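Local coordinates for glycosyltransferase-stabilizing protein Gtf2 (Streptococcus gordonii, PDB 5E9T) that partners the glycosyltransferase GtfA in adding the first GlcNAc from UDP-GlcNAc to the serine-rich repeat adhesin GspB, binding the protein substrate, at residues I2-Y7 / I29-N34; N197-S202 / D216-Q221. All coordinates share one frame; numbering follows the deposited sequence.

Contact 1: I2-Y7 / I29-N34; sequences IQLFDY and IVIEAN
Leu4 and Phe5 pair with Ile29 and Val30 as parallel strand neighbours, the touching parts running within 12° of the same direction and each pair of CA atoms 4.7 Å apart. Both backbone groups of Ile29 are used: its N donates to Gln3 O at 2.7 Å, and its O accepts from Phe5 N. Past the strands the pairing continues into the loops, where Ile31 N reaches Phe5 O and Glu32 N reaches Asp6 O at 2.9 Å. Leu4 and Ile29 share one face of the sheet. Leu4 CG lies anti to the backbone N (chi1 -175°), which swings CD1 across to Ile29 CB, 3.5 Å away, and on toward Ile31 CG1. Branched aliphatic residues suit this face because Ile180 and Phe183 of helix 176-186 and Val205 of helix 201-207 close over it. Phe5 and Val30 occupy the other face, where Leu15 of helix 10-21 touches the Phe5 side chain. That helix links the two strands in a beta-alpha-beta unit of a Rossmann-like sheet, in which the two strands are neighbours. Just past the C-terminal ends of the two strands, Asp6 and Ile31 lie side by side, pointing the same way, with OD1 beside the CD1 methyl; Asp6 OD2 is bonded to Ser202 OG at the start of helix 201-207, whose positive end would probably favour the carboxylate. At the exposed end the Tyr7 ring crosses Glu32 at about a right angle. Glu32 CB approaches CD1 of Tyr7 in the ring plane at 3.8 Å, while the ring and carboxylate planes stand 63° apart. The extended Glu32 chain carries OE1 to the backbone N of Tyr8, and Asn34 ND2 also bonds to OE1 from above the carboxylate plane, so two donors limit the rotation of this group.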
ATOM      1  N   ILE B   2      51.274  -4.531 -13.486  1.00 63.49           N
ATOM      2  CA  ILE B   2      49.968  -4.486 -12.836  1.00 54.38           C
ATOM      3  C   ILE B   2      49.242  -5.797 -13.090  1.00 55.43           C
ATOM      4  O   ILE B   2      49.416  -6.438 -14.131  1.00 53.20           O
ATOM      5  CB  ILE B   2      49.081  -3.312 -13.321  1.00 47.61           C
ATOM      6  CG1 ILE B   2      48.796  -3.428 -14.822  1.00 48.33           C
ATOM      7  CG2 ILE B   2      49.693  -1.961 -12.973  1.00 48.06           C
ATOM      8  CD1 ILE B   2      47.501  -2.756 -15.240  1.00 53.00           C
ATOM      9  N   GLN B   3      48.419  -6.194 -12.124  1.00 57.77           N
ATOM     10  CA  GLN B   3      47.406  -7.218 -12.335  1.00 57.80           C
ATOM     11  C   GLN B   3      46.046  -6.548 -12.365  1.00 53.20           C
ATOM     12  O   GLN B   3      45.687  -5.811 -11.442  1.00 57.47           O
ATOM     13  CB  GLN B   3      47.418  -8.289 -11.249  1.00 61.87           C
ATOM     14  CG  GLN B   3      48.753  -8.884 -10.948  1.00 62.96           C
ATOM     15  CD  GLN B   3      48.851  -9.274  -9.500  1.00 66.23           C
ATOM     16  OE1 GLN B   3      48.392  -8.543  -8.626  1.00 69.76           O
ATOM     17  NE2 GLN B   3      49.446 -10.425  -9.231  1.00 71.35           N
ATOM     18  N   LEU B   4      45.296  -6.806 -13.423  1.00 48.91           N
ATOM     19  CA  LEU B   4      44.006  -6.171 -13.630  1.00 47.39           C
ATOM     20  C   LEU B   4      42.952  -7.261 -13.724  1.00 52.29           C
ATOM     21  O   LEU B   4      42.882  -7.975 -14.727  1.00 57.01           O
ATOM     22  CB  LEU B   4      44.049  -5.331 -14.892  1.00 39.49           C
ATOM     23  CG  LEU B   4      42.844  -4.494 -15.237  1.00 34.06           C
ATOM     24  CD1 LEU B   4      42.841  -3.212 -14.442  1.00 32.87           C
ATOM     25  CD2 LEU B   4      43.043  -4.218 -16.644  1.00 30.53           C
ATOM     26  N   PHE B   5      42.110  -7.372 -12.706  1.00 48.75           N
ATOM     27  CA  PHE B   5      41.118  -8.431 -12.652  1.00 45.39           C
ATOM     28  C   PHE B   5      39.726  -7.839 -12.802  1.00 48.40           C
ATOM     29  O   PHE B   5      39.396  -6.843 -12.148  1.00 52.30           O
ATOM     30  CB  PHE B   5      41.233  -9.230 -11.353  1.00 46.70           C
ATOM     31  CG  PHE B   5      42.608  -9.794 -11.106  1.00 51.32           C
ATOM     32  CD1 PHE B   5      43.119 -10.798 -11.914  1.00 54.91           C
ATOM     33  CD2 PHE B   5      43.381  -9.332 -10.054  1.00 48.56           C
ATOM     34  CE1 PHE B   5      44.381 -11.317 -11.685  1.00 49.97           C
ATOM     35  CE2 PHE B   5      44.639  -9.853  -9.819  1.00 47.43           C
ATOM     36  CZ  PHE B   5      45.139 -10.845 -10.636  1.00 46.89           C
ATOM     37  N   ASP B   6      38.924  -8.440 -13.683  1.00 48.78           N
ATOM     38  CA  ASP B   6      37.536  -8.021 -13.834  1.00 54.69           C
ATOM     39  C   ASP B   6      36.806  -8.079 -12.499  1.00 55.54           C
ATOM     40  O   ASP B   6      36.336  -7.058 -11.985  1.00 55.40           O
ATOM     41  CB  ASP B   6      36.834  -8.887 -14.879  1.00 60.85           C
ATOM     42  CG  ASP B   6      37.179  -8.475 -16.293  1.00 63.61           C
ATOM     43  OD1 ASP B   6      36.708  -7.400 -16.722  1.00 67.64           O
ATOM     44  OD2 ASP B   6      37.913  -9.221 -16.974  1.00 60.06           O
ATOM     45  N   TYR B   7      36.717  -9.266 -11.917  1.00 53.57           N
ATOM     46  CA  TYR B   7      36.010  -9.477 -10.666  1.00 46.72           C
ATOM     47  C   TYR B   7      36.977  -9.893  -9.573  1.00 48.69           C
ATOM     48  O   TYR B   7      38.081 -10.377  -9.835  1.00 53.18           O
ATOM     49  CB  TYR B   7      34.936 -10.552 -10.822  1.00 46.61           C
ATOM     50  CG  TYR B   7      33.936 -10.218 -11.884  1.00 54.13           C
ATOM     51  CD1 TYR B   7      33.303  -8.986 -11.894  1.00 58.77           C
ATOM     52  CD2 TYR B   7      33.637 -11.120 -12.892  1.00 55.88           C
ATOM     53  CE1 TYR B   7      32.388  -8.666 -12.866  1.00 59.45           C
ATOM     54  CE2 TYR B   7      32.723 -10.809 -13.872  1.00 58.78           C
ATOM     55  CZ  TYR B   7      32.101  -9.580 -13.853  1.00 58.21           C
ATOM     56  OH  TYR B   7      31.188  -9.257 -14.827  1.00 60.23           O
ATOM     57  N   ILE B  29      44.564  -4.209  -9.572  1.00 40.19           N
ATOM     58  CA  ILE B  29      43.361  -3.436  -9.855  1.00 38.52           C
ATOM     59  C   ILE B  29      42.224  -4.407 -10.138  1.00 41.89           C
ATOM     60  O   ILE B  29      42.332  -5.254 -11.034  1.00 39.46           O
ATOM     61  CB  ILE B  29      43.556  -2.482 -11.044  1.00 34.75           C
ATOM     62  CG1 ILE B  29      44.979  -1.924 -11.064  1.00 37.77           C
ATOM     63  CG2 ILE B  29      42.538  -1.354 -10.997  1.00 30.90           C
ATOM     64  CD1 ILE B  29      45.232  -0.870 -10.026  1.00 34.35           C
ATOM     65  N   VAL B  30      41.140  -4.284  -9.381  1.00 40.95           N
ATOM     66  CA  VAL B  30      39.892  -4.972  -9.686  1.00 38.48           C
ATOM     67  C   VAL B  30      38.938  -3.953 -10.287  1.00 37.69           C
ATOM     68  O   VAL B  30      38.697  -2.897  -9.694  1.00 39.80           O
ATOM     69  CB  VAL B  30      39.288  -5.627  -8.435  1.00 38.44           C
ATOM     70  CG1 VAL B  30      38.277  -6.692  -8.839  1.00 43.53           C
ATOM     71  CG2 VAL B  30      40.385  -6.220  -7.570  1.00 39.83           C
ATOM     72  N   ILE B  31      38.414  -4.257 -11.475  1.00 36.64           N
ATOM     73  CA  ILE B  31      37.509  -3.323 -12.140  1.00 36.51           C
ATOM     74  C   ILE B  31      36.170  -3.276 -11.420  1.00 38.17           C
ATOM     75  O   ILE B  31      35.570  -2.206 -11.261  1.00 41.36           O
ATOM     76  CB  ILE B  31      37.335  -3.711 -13.617  1.00 33.49           C
ATOM     77  CG1 ILE B  31      38.688  -3.706 -14.325  1.00 31.24           C
ATOM     78  CG2 ILE B  31      36.350  -2.775 -14.300  1.00 34.36           C
ATOM     79  CD1 ILE B  31      38.664  -4.406 -15.654  1.00 35.39           C
ATOM     80  N   GLU B  32      35.693  -4.432 -10.964  1.00 35.73           N
ATOM     81  CA  GLU B  32      34.420  -4.524 -10.266  1.00 35.80           C
ATOM     82  C   GLU B  32      34.395  -3.571  -9.078  1.00 31.98           C
ATOM     83  O   GLU B  32      35.415  -3.319  -8.430  1.00 27.93           O
ATOM     84  CB  GLU B  32      34.194  -5.972  -9.815  1.00 43.16           C
ATOM     85  CG  GLU B  32      33.071  -6.202  -8.818  1.00 52.67           C
ATOM     86  CD  GLU B  32      33.244  -7.505  -8.055  1.00 58.56           C
ATOM     87  OE1 GLU B  32      34.385  -7.797  -7.636  1.00 65.55           O
ATOM     88  OE2 GLU B  32      32.248  -8.241  -7.878  1.00 52.33           O
ATOM     89  N   ALA B  33      33.199  -3.073  -8.772  1.00 27.12           N
ATOM     90  CA  ALA B  33      32.952  -2.052  -7.763  1.00 35.36           C
ATOM     91  C   ALA B  33      32.914  -2.636  -6.363  1.00 39.13           C
ATOM     92  O   ALA B  33      32.347  -2.020  -5.451  1.00 41.98           O
ATOM     93  CB  ALA B  33      31.653  -1.301  -8.069  1.00 42.65           C
ATOM     94  N   ASN B  34      33.447  -3.851  -6.223  1.00 36.63           N
ATOM     95  CA  ASN B  34      33.409  -4.614  -4.983  1.00 35.83           C
ATOM     96  C   ASN B  34      33.816  -3.777  -3.777  1.00 37.56           C
ATOM     97  O   ASN B  34      34.865  -3.125  -3.776  1.00 39.21           O
ATOM     98  CB  ASN B  34      34.349  -5.812  -5.124  1.00 31.45           C
ATOM     99  CG  ASN B  34      34.124  -6.861  -4.065  1.00 34.22           C
ATOM    100  OD1 ASN B  34      34.162  -6.576  -2.867  1.00 28.61           O
ATOM    101  ND2 ASN B  34      33.895  -8.093  -4.501  1.00 40.16           N
TER

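Contact 2: N197-S202 / D216-Q221; sequences NSLAYS and DILFWQ
Leu199 and Leu218 form the apolar heart of this contact, joined by the indole of Trp220. The two leucines cross at about a right angle, and their CD2 methyls meet at 3.5 Å. Leu199 CG sits beside its own backbone N (chi1 -69°), and from there the fork divides its work: CD2 goes to Leu218, whereas CD1 approaches CZ3 of Trp220 at 3.6 Å. Trp220 starts out facing away from the loop, but CG anti to the backbone N (chi1 169°) brings the six-membered ring back to Leu199, whose CD1 meets it obliquely. A residue this long is well suited to that return path. Leu218 uses its other methyl, CD1, against the peptide linking Asn197 to Ser198, 3.4 Å from Ser198 N. The Asn197 end is just as close, but polar atoms meet carbons there: Asn197 CA offers a CH...O contact to Phe219 O at 3.3 Å, and Gln221 OE1 lies near Asn197 CB, with the two amide planes 61° apart and no bond between them. Gln221 NE2 instead donates to Tyr274 OH and to Glu11 O, so a long amide serves here to tie the strand's end to its surroundings. The looser, partly exposed side is at Ser198 and Ala200. Ser198 points away from the strand, and its OG accepts a weak bond from Ala200 N, a modest brace for the turn. Ala200 then occupies the N-cap position of helix 201-207. The chain thus leaves strand 194-196 over the end of strand 216-219 and enters a helix, as in the beta-alpha-beta crossovers of Rossmann-like parallel sheets.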
ATOM      1  N   ASN B 197      42.716 -11.696 -15.799  1.00 60.21           N
ATOM      2  CA  ASN B 197      42.039 -12.982 -15.681  1.00 62.27           C
ATOM      3  C   ASN B 197      40.829 -13.195 -16.591  1.00 61.19           C
ATOM      4  O   ASN B 197      40.191 -14.247 -16.476  1.00 62.44           O
ATOM      5  CB  ASN B 197      41.619 -13.205 -14.225  1.00 65.14           C
ATOM      6  CG  ASN B 197      40.684 -12.139 -13.732  1.00 73.13           C
ATOM      7  OD1 ASN B 197      40.739 -11.001 -14.191  1.00 76.46           O
ATOM      8  ND2 ASN B 197      39.821 -12.491 -12.788  1.00 78.04           N
ATOM      9  N   SER B 198      40.447 -12.250 -17.457  1.00 60.91           N
ATOM     10  CA  SER B 198      39.253 -12.504 -18.260  1.00 63.43           C
ATOM     11  C   SER B 198      39.278 -11.752 -19.587  1.00 63.62           C
ATOM     12  O   SER B 198      40.154 -10.925 -19.853  1.00 68.70           O
ATOM     13  CB  SER B 198      37.978 -12.137 -17.493  1.00 63.27           C
ATOM     14  OG  SER B 198      36.828 -12.345 -18.295  1.00 61.58           O
ATOM     15  N   LEU B 199      38.265 -12.046 -20.407  1.00 57.40           N
ATOM     16  CA  LEU B 199      38.075 -11.478 -21.736  1.00 59.38           C
ATOM     17  C   LEU B 199      37.108 -10.299 -21.741  1.00 62.34           C
ATOM     18  O   LEU B 199      36.725  -9.822 -22.815  1.00 64.13           O
ATOM     19  CB  LEU B 199      37.615 -12.563 -22.709  1.00 60.26           C
ATOM     20  CG  LEU B 199      38.749 -13.560 -22.963  1.00 58.30           C
ATOM     21  CD1 LEU B 199      38.359 -14.630 -23.966  1.00 62.88           C
ATOM     22  CD2 LEU B 199      39.988 -12.808 -23.424  1.00 55.00           C
ATOM     23  N   ALA B 200      36.683  -9.849 -20.565  1.00 60.97           N
ATOM     24  CA  ALA B 200      35.898  -8.635 -20.387  1.00 53.35           C
ATOM     25  C   ALA B 200      36.816  -7.419 -20.424  1.00 50.15           C
ATOM     26  O   ALA B 200      37.904  -7.477 -21.006  1.00 49.86           O
ATOM     27  CB  ALA B 200      35.105  -8.687 -19.081  1.00 52.24           C
ATOM     28  N   TYR B 201      36.346  -6.299 -19.868  1.00 51.52           N
ATOM     29  CA  TYR B 201      37.065  -5.025 -19.935  1.00 53.09           C
ATOM     30  C   TYR B 201      38.550  -5.164 -19.609  1.00 50.97           C
ATOM     31  O   TYR B 201      39.389  -4.480 -20.210  1.00 56.04           O
ATOM     32  CB  TYR B 201      36.393  -4.034 -18.986  1.00 57.10           C
ATOM     33  CG  TYR B 201      34.889  -4.132 -19.071  1.00 62.07           C
ATOM     34  CD1 TYR B 201      34.217  -3.717 -20.212  1.00 62.02           C
ATOM     35  CD2 TYR B 201      34.146  -4.675 -18.032  1.00 69.11           C
ATOM     36  CE1 TYR B 201      32.849  -3.820 -20.310  1.00 63.14           C
ATOM     37  CE2 TYR B 201      32.773  -4.781 -18.121  1.00 71.40           C
ATOM     38  CZ  TYR B 201      32.131  -4.352 -19.262  1.00 64.86           C
ATOM     39  OH  TYR B 201      30.763  -4.454 -19.358  1.00 59.96           O
ATOM     40  N   SER B 202      38.894  -6.035 -18.654  1.00 49.40           N
ATOM     41  CA  SER B 202      40.298  -6.255 -18.300  1.00 53.40           C
ATOM     42  C   SER B 202      41.118  -6.674 -19.504  1.00 59.26           C
ATOM     43  O   SER B 202      42.352  -6.539 -19.505  1.00 64.16           O
ATOM     44  CB  SER B 202      40.426  -7.343 -17.239  1.00 55.52           C
ATOM     45  OG  SER B 202      40.338  -8.611 -17.867  1.00 59.51           O
ATOM     46  N   ASP B 216      51.444  -8.512 -22.324  1.00 70.03           N
ATOM     47  CA  ASP B 216      50.553  -8.819 -21.228  1.00 63.11           C
ATOM     48  C   ASP B 216      50.152 -10.284 -21.308  1.00 57.75           C
ATOM     49  O   ASP B 216      50.205 -10.906 -22.371  1.00 59.97           O
ATOM     50  CB  ASP B 216      49.320  -7.912 -21.287  1.00 66.64           C
ATOM     51  CG  ASP B 216      49.669  -6.464 -21.557  1.00 72.59           C
ATOM     52  OD1 ASP B 216      50.629  -5.965 -20.938  1.00 74.89           O
ATOM     53  OD2 ASP B 216      48.985  -5.827 -22.385  1.00 74.76           O
ATOM     54  N   ILE B 217      49.762 -10.841 -20.170  1.00 55.94           N
ATOM     55  CA  ILE B 217      49.369 -12.237 -20.089  1.00 55.60           C
ATOM     56  C   ILE B 217      47.931 -12.314 -19.608  1.00 59.54           C
ATOM     57  O   ILE B 217      47.517 -11.562 -18.718  1.00 63.05           O
ATOM     58  CB  ILE B 217      50.293 -13.046 -19.160  1.00 50.21           C
ATOM     59  CG1 ILE B 217      51.730 -12.606 -19.342  1.00 44.82           C
ATOM     60  CG2 ILE B 217      50.159 -14.538 -19.428  1.00 48.70           C
ATOM     61  CD1 ILE B 217      52.624 -13.328 -18.453  1.00 44.41           C
ATOM     62  N   LEU B 218      47.174 -13.228 -20.202  1.00 59.18           N
ATOM     63  CA  LEU B 218      45.816 -13.521 -19.776  1.00 61.22           C
ATOM     64  C   LEU B 218      45.807 -14.895 -19.127  1.00 64.33           C
ATOM     65  O   LEU B 218      46.161 -15.891 -19.768  1.00 69.81           O
ATOM     66  CB  LEU B 218      44.836 -13.480 -20.948  1.00 56.45           C
ATOM     67  CG  LEU B 218      43.575 -14.305 -20.726  1.00 57.69           C
ATOM     68  CD1 LEU B 218      42.688 -13.722 -19.615  1.00 62.38           C
ATOM     69  CD2 LEU B 218      42.804 -14.434 -22.026  1.00 54.61           C
ATOM     70  N   PHE B 219      45.399 -14.946 -17.866  1.00 57.50           N
ATOM     71  CA  PHE B 219      45.196 -16.214 -17.181  1.00 52.67           C
ATOM     72  C   PHE B 219      43.731 -16.572 -17.356  1.00 51.04           C
ATOM     73  O   PHE B 219      42.859 -15.957 -16.736  1.00 56.98           O
ATOM     74  CB  PHE B 219      45.554 -16.113 -15.703  1.00 57.71           C
ATOM     75  CG  PHE B 219      46.956 -15.661 -15.446  1.00 55.59           C
ATOM     76  CD1 PHE B 219      47.345 -14.368 -15.743  1.00 53.68           C
ATOM     77  CD2 PHE B 219      47.879 -16.523 -14.885  1.00 54.47           C
ATOM     78  CE1 PHE B 219      48.622 -13.950 -15.507  1.00 53.49           C
ATOM     79  CE2 PHE B 219      49.165 -16.105 -14.636  1.00 51.22           C
ATOM     80  CZ  PHE B 219      49.538 -14.815 -14.950  1.00 53.30           C
ATOM     81  N   TRP B 220      43.461 -17.577 -18.177  1.00 49.95           N
ATOM     82  CA  TRP B 220      42.091 -17.910 -18.536  1.00 57.50           C
ATOM     83  C   TRP B 220      41.580 -18.960 -17.560  1.00 65.59           C
ATOM     84  O   TRP B 220      42.069 -20.094 -17.542  1.00 65.40           O
ATOM     85  CB  TRP B 220      42.005 -18.402 -19.974  1.00 57.55           C
ATOM     86  CG  TRP B 220      40.675 -18.976 -20.238  1.00 56.63           C
ATOM     87  CD1 TRP B 220      40.339 -20.290 -20.206  1.00 57.17           C
ATOM     88  CD2 TRP B 220      39.471 -18.256 -20.527  1.00 57.36           C
ATOM     89  NE1 TRP B 220      39.005 -20.437 -20.462  1.00 56.80           N
ATOM     90  CE2 TRP B 220      38.448 -19.207 -20.677  1.00 58.00           C
ATOM     91  CE3 TRP B 220      39.162 -16.902 -20.687  1.00 60.04           C
ATOM     92  CZ2 TRP B 220      37.136 -18.855 -20.980  1.00 60.15           C
ATOM     93  CZ3 TRP B 220      37.856 -16.551 -20.985  1.00 61.92           C
ATOM     94  CH2 TRP B 220      36.859 -17.525 -21.127  1.00 62.05           C
ATOM     95  N   GLN B 221      40.632 -18.561 -16.713  1.00 68.75           N
ATOM     96  CA  GLN B 221      40.147 -19.409 -15.638  1.00 65.33           C
ATOM     97  C   GLN B 221      38.777 -20.041 -15.865  1.00 67.68           C
ATOM     98  O   GLN B 221      38.348 -20.840 -15.026  1.00 67.01           O
ATOM     99  CB  GLN B 221      40.145 -18.597 -14.338  1.00 61.05           C
ATOM    100  CG  GLN B 221      41.376 -17.705 -14.255  1.00 59.88           C
ATOM    101  CD  GLN B 221      41.637 -17.166 -12.871  1.00 60.52           C
ATOM    102  OE1 GLN B 221      41.417 -15.985 -12.601  1.00 64.41           O
ATOM    103  NE2 GLN B 221      42.122 -18.027 -11.984  1.00 56.03           N
TER

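The centres of contact 1 and contact 2 lie about 11 Å apart on the same parallel sheet, and both segments of contact 1 precede those of contact 2 in the sequence. Strand 194-196 runs between strand 2-5 of the first beta-alpha-beta unit on one side and strand 216-219, its partner in the second unit, on the other. The loop after it ties the units together: Asn197 OD1 probably accepts from the backbone N of Asp6 at 3.2 Å. Helix 10-21 touches residues of both contacts through Leu15. Because the chain returns to its N-terminal strand only after residue 190, with the ten-stranded antiparallel sheet inserted between, this meeting joins distant parts of the sequence into one Rossmann-like domain.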